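Local coordinates for protein extracellular invertase (Aspergillus kawachii, PDB 5XH8) that cleaves beta-fructofuranosides such as sucrose and also transfers fructosyl groups, probably giving fructooligosaccharides such as 1-kestose, as a family 32 glycoside hydrolase, at residues A96-S101 / L121-S126; G159-Y164 / F207-Y212. All coordinates share one frame; numbering follows the deposited sequence.

Both contacts tie a loop to a strand in the five-bladed beta-propeller domain of family 32, and both rest on aromatic side chains with no direct hydrogen bond across the segments. Contact 1 stays within one four-stranded sheet, joining strand 96-103 to the loop between strands 112-118 and 134-140; contact 2 joins the loop after that sheet's last strand, 149-150, to the next sheet, 166-176 to 219-227. Contact 1 is a surface contact of 109 Å², purely apolar and beside a bound glycerol. Contact 2, of 145 Å², is partly buried, adds a water bridge and lies next to the second subunit. Their centres are about 17 Å apart, and they do not touch.

Contact 1 (A96-S101 / L121-S126)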
# COMPACT_ATOMS: atom_id res chain seq x y z
N ALA A 96 -7.06 -11.55 3.22
CA ALA A 96 -6.87 -12.26 4.48
C ALA A 96 -6.40 -11.34 5.60
O ALA A 96 -5.82 -10.26 5.35
CB ALA A 96 -5.88 -13.41 4.30
N VAL A 97 -6.67 -11.80 6.82
CA VAL A 97 -6.13 -11.21 8.03
C VAL A 97 -5.12 -12.20 8.57
O VAL A 97 -5.47 -13.34 8.91
CB VAL A 97 -7.22 -10.99 9.09
CG1 VAL A 97 -6.60 -10.63 10.46
CG2 VAL A 97 -8.18 -9.91 8.63
N PHE A 98 -3.86 -11.76 8.64
CA PHE A 98 -2.78 -12.56 9.23
C PHE A 98 -2.51 -12.07 10.66
O PHE A 98 -3.25 -11.23 11.21
CB PHE A 98 -1.54 -12.51 8.32
CG PHE A 98 -1.55 -13.48 7.14
CD1 PHE A 98 -2.68 -14.26 6.78
CD2 PHE A 98 -0.42 -13.57 6.33
CE1 PHE A 98 -2.63 -15.11 5.67
CE2 PHE A 98 -0.38 -14.42 5.23
CZ PHE A 98 -1.48 -15.20 4.91
N ASP A 99 -1.48 -12.61 11.30
CA ASP A 99 -1.23 -12.36 12.71
C ASP A 99 -0.97 -10.88 13.00
O ASP A 99 -0.44 -10.16 12.16
CB ASP A 99 0.01 -13.16 13.19
CG ASP A 99 -0.19 -14.67 13.19
OD1 ASP A 99 -1.36 -15.12 13.27
OD2 ASP A 99 0.83 -15.40 13.11
N GLY A 100 -1.30 -10.47 14.22
CA GLY A 100 -0.94 -9.17 14.73
C GLY A 100 -0.76 -9.22 16.23
O GLY A 100 -1.06 -10.26 16.88
N SER A 101 -0.29 -8.10 16.78
CA SER A 101 -0.12 -7.95 18.20
C SER A 101 -0.68 -6.60 18.65
O SER A 101 -0.93 -5.69 17.83
CB SER A 101 1.35 -8.10 18.59
OG SER A 101 2.18 -7.23 17.85
N LEU A 121 -2.63 -13.53 -2.75
CA LEU A 121 -2.21 -14.90 -2.45
C LEU A 121 -1.89 -15.58 -3.80
O LEU A 121 -2.39 -15.15 -4.83
CB LEU A 121 -3.35 -15.65 -1.74
CG LEU A 121 -3.62 -15.31 -0.27
CD1 LEU A 121 -4.85 -16.08 0.21
CD2 LEU A 121 -2.43 -15.66 0.61
N PRO A 122 -1.03 -16.61 -3.84
CA PRO A 122 -0.40 -17.24 -2.66
C PRO A 122 0.82 -16.50 -2.15
O PRO A 122 1.40 -15.69 -2.85
CB PRO A 122 0.02 -18.61 -3.19
CG PRO A 122 0.31 -18.37 -4.63
CD PRO A 122 -0.71 -17.33 -5.09
N ILE A 123 1.23 -16.82 -0.92
CA ILE A 123 2.44 -16.26 -0.33
C ILE A 123 3.20 -17.45 0.24
O ILE A 123 2.66 -18.21 1.06
CB ILE A 123 2.09 -15.28 0.82
CG1 ILE A 123 1.19 -14.12 0.34
CG2 ILE A 123 3.36 -14.77 1.49
CD1 ILE A 123 0.48 -13.44 1.48
N HIS A 124 4.44 -17.62 -0.20
CA HIS A 124 5.31 -18.67 0.36
C HIS A 124 6.78 -18.38 0.10
O HIS A 124 7.13 -17.84 -0.93
CB HIS A 124 4.92 -20.06 -0.17
CG HIS A 124 5.42 -21.18 0.67
ND1 HIS A 124 6.51 -21.95 0.31
CD2 HIS A 124 5.01 -21.66 1.87
CE1 HIS A 124 6.73 -22.86 1.24
NE2 HIS A 124 5.84 -22.70 2.20
N TRP A 125 7.63 -18.75 1.04
CA TRP A 125 9.07 -18.52 0.93
C TRP A 125 9.70 -19.15 -0.33
O TRP A 125 10.66 -18.61 -0.85
CB TRP A 125 9.81 -19.00 2.20
CG TRP A 125 9.73 -20.47 2.46
CD1 TRP A 125 8.87 -21.10 3.31
CD2 TRP A 125 10.54 -21.50 1.89
NE1 TRP A 125 9.07 -22.45 3.30
CE2 TRP A 125 10.09 -22.73 2.44
CE3 TRP A 125 11.59 -21.51 0.96
CZ2 TRP A 125 10.66 -23.96 2.07
CZ3 TRP A 125 12.15 -22.74 0.60
CH2 TRP A 125 11.68 -23.94 1.15
N SER A 126 9.13 -20.26 -0.79
CA SER A 126 9.65 -21.03 -1.91
C SER A 126 9.31 -20.50 -3.29
O SER A 126 9.80 -21.04 -4.25
CB SER A 126 9.16 -22.48 -1.83
OG SER A 126 7.76 -22.57 -2.04
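Phe98 and Ile123 reach each other through matching first torsions: each carries its gamma branch beside the backbone N and opposite the carbonyl carbon, at chi1 -82° for Phe98 and -58° (to CG1) for Ile123. The second torsion of Ile123, 161°, then extends CD1 toward the phenyl ring. The two side chains arrive from opposite directions, and Phe98 CE2 meets Ile123 CD1 at 4.0 Å. That methyl approaches the ring obliquely. Leu121 supplies a second, looser apolar neighbour, with its CD2 4.4 Å from Phe98 CZ. Thus two aliphatic residues, one on each side of Pro122, bear on the outer end of one ring. The peptide bond before Pro122 is cis, a kink in the backbone between them. Farther along, His124 ND1 and Ser126 OG share a hydrogen bond of 2.7 Å, and His124 CE1 lies over a face of the Trp125 indole, offset toward its rim. Asp99 N and Ile123 O each hydrogen-bond to a glycerol, probably from the crystallisation liquor. Arg170, which touches both Phe98 and Ile123, belongs to the Arg-Asp-Pro motif of family 32 (Arg170-Asp171-Pro172), so the contact probably lies at the rim of the active-site pocket. Here the loop after strand 112-118 folds back on strand 96-103, one of the two outermost strands of its own antiparallel blade, and Val118 of strand 112-118 touches both Phe98 and Ile123.

Contact 2 (G159-Y164 / F207-Y212); sequences GPPFAY and FLYRQY
A type II beta turn from Pro161 to Tyr164, in the loop that leads into strand 166-176, packs against strand 203-211 of the propeller blade which that loop enters. Tyr164 N closes the turn by bonding to Pro161 O at 3.0 Å, and Pro161 CB sits 3.6 Å above the centre of the Tyr164 ring, a CH-pi contact that supports one face. The edge of this ring meets the strand: Tyr164 CD2 is 4.0 Å from Phe207 CE1, near the tyrosine plane, the two side chains lying alongside with opposite headings. A chi1 of -55° sets Phe207 CG beside its backbone N and brings CE1 there. Tyr209 sends its phenol to the proline, with OH 3.6 Å from Pro161 CD. A water 2.6 Å from Tyr209 OH donates to Gly159 O at 2.7 Å, so the hydroxyl is bridged to a carbonyl as well as in van der Waals contact with CD and CG of Pro161. Tyr221 touches Pro161, Tyr164, Phe207 and Tyr209, and Phe162 meets Tyr212 of the second subunit edge-to-face. The arrangement is an inter-blade connection of a beta-propeller, its turn packed against two strands, 203-211 and 219-227, of the four-stranded blade it leads into.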
# COMPACT_ATOMS: atom_id res chain seq x y z
N GLY A 159 5.03 -1.83 2.99
CA GLY A 159 5.82 -2.90 2.43
C GLY A 159 7.16 -2.87 3.09
O GLY A 159 7.39 -2.05 3.99
N PRO A 160 8.04 -3.78 2.66
CA PRO A 160 9.36 -3.88 3.24
C PRO A 160 10.27 -2.75 2.77
O PRO A 160 9.89 -2.00 1.90
CB PRO A 160 9.86 -5.24 2.75
CG PRO A 160 9.14 -5.49 1.50
CD PRO A 160 7.82 -4.80 1.61
N PRO A 161 11.48 -2.65 3.34
CA PRO A 161 12.42 -1.61 2.90
C PRO A 161 12.68 -1.65 1.40
O PRO A 161 12.50 -2.72 0.76
CB PRO A 161 13.69 -1.90 3.71
CG PRO A 161 13.18 -2.58 4.96
CD PRO A 161 12.01 -3.40 4.50
N PHE A 162 13.01 -0.49 0.86
CA PHE A 162 13.09 -0.25 -0.58
C PHE A 162 13.81 -1.37 -1.33
O PHE A 162 14.96 -1.69 -1.04
CB PHE A 162 13.78 1.09 -0.85
CG PHE A 162 13.90 1.42 -2.32
CD1 PHE A 162 12.79 1.81 -3.04
CD2 PHE A 162 15.13 1.30 -2.98
CE1 PHE A 162 12.87 2.10 -4.40
CE2 PHE A 162 15.23 1.59 -4.35
CZ PHE A 162 14.09 1.99 -5.05
N ALA A 163 13.12 -1.96 -2.31
CA ALA A 163 13.67 -3.00 -3.18
C ALA A 163 14.10 -4.32 -2.51
O ALA A 163 14.75 -5.16 -3.15
CB ALA A 163 14.81 -2.44 -4.04
N TYR A 164 13.70 -4.55 -1.25
CA TYR A 164 13.99 -5.83 -0.60
C TYR A 164 13.11 -6.91 -1.23
O TYR A 164 11.90 -6.72 -1.38
CB TYR A 164 13.74 -5.76 0.90
CG TYR A 164 14.85 -5.14 1.72
CD1 TYR A 164 15.75 -4.20 1.18
CD2 TYR A 164 15.00 -5.47 3.07
CE1 TYR A 164 16.75 -3.62 1.96
CE2 TYR A 164 16.00 -4.89 3.86
CZ TYR A 164 16.88 -3.97 3.30
OH TYR A 164 17.89 -3.39 4.05
N PHE A 207 13.04 -8.17 10.82
CA PHE A 207 13.16 -6.77 10.47
C PHE A 207 12.67 -5.96 11.66
O PHE A 207 11.53 -6.16 12.10
CB PHE A 207 12.31 -6.47 9.24
CG PHE A 207 12.61 -7.35 8.07
CD1 PHE A 207 13.68 -7.05 7.22
CD2 PHE A 207 11.87 -8.48 7.82
CE1 PHE A 207 13.97 -7.86 6.13
CE2 PHE A 207 12.15 -9.29 6.74
CZ PHE A 207 13.21 -8.98 5.90
N LEU A 208 13.51 -5.03 12.15
CA LEU A 208 13.24 -4.30 13.40
C LEU A 208 12.83 -2.87 13.08
O LEU A 208 13.42 -2.26 12.18
CB LEU A 208 14.48 -4.31 14.31
CG LEU A 208 14.39 -3.58 15.67
CD1 LEU A 208 13.37 -4.24 16.59
CD2 LEU A 208 15.77 -3.50 16.35
N TYR A 209 11.83 -2.37 13.81
CA TYR A 209 11.34 -1.01 13.67
C TYR A 209 11.09 -0.37 15.02
O TYR A 209 10.85 -1.05 16.00
CB TYR A 209 9.98 -0.98 12.90
CG TYR A 209 10.04 -1.47 11.49
CD1 TYR A 209 10.09 -2.83 11.21
CD2 TYR A 209 10.03 -0.59 10.42
CE1 TYR A 209 10.15 -3.29 9.91
CE2 TYR A 209 10.09 -1.04 9.12
CZ TYR A 209 10.13 -2.40 8.87
OH TYR A 209 10.21 -2.86 7.60
N ARG A 210 11.08 0.96 15.06
CA ARG A 210 10.59 1.67 16.25
C ARG A 210 9.57 2.70 15.84
O ARG A 210 9.64 3.21 14.73
CB ARG A 210 11.74 2.31 17.03
CG ARG A 210 12.44 3.48 16.37
CD ARG A 210 13.51 4.06 17.31
NE ARG A 210 14.33 5.01 16.59
CZ ARG A 210 15.45 5.59 17.04
NH1 ARG A 210 15.94 5.34 18.25
NH2 ARG A 210 16.08 6.44 16.25
N GLN A 211 8.64 2.99 16.74
CA GLN A 211 7.66 4.04 16.48
C GLN A 211 8.41 5.36 16.28
O GLN A 211 9.41 5.62 16.95
CB GLN A 211 6.61 4.16 17.60
CG GLN A 211 7.10 4.75 18.89
CD GLN A 211 6.01 4.95 19.92
OE1 GLN A 211 5.01 5.64 19.70
NE2 GLN A 211 6.22 4.39 21.06
N TYR A 212 7.95 6.13 15.32
CA TYR A 212 8.56 7.42 14.98
C TYR A 212 7.76 8.56 15.62
O TYR A 212 8.32 9.59 15.99
CB TYR A 212 8.57 7.55 13.47
CG TYR A 212 9.29 8.77 12.94
CD1 TYR A 212 10.69 8.82 12.96
CD2 TYR A 212 8.58 9.85 12.39
CE1 TYR A 212 11.37 9.92 12.48
CE2 TYR A 212 9.26 10.95 11.89
CZ TYR A 212 10.65 10.98 11.93
OH TYR A 212 11.34 12.05 11.45
O HOH W 1 9.44 -1.48 5.58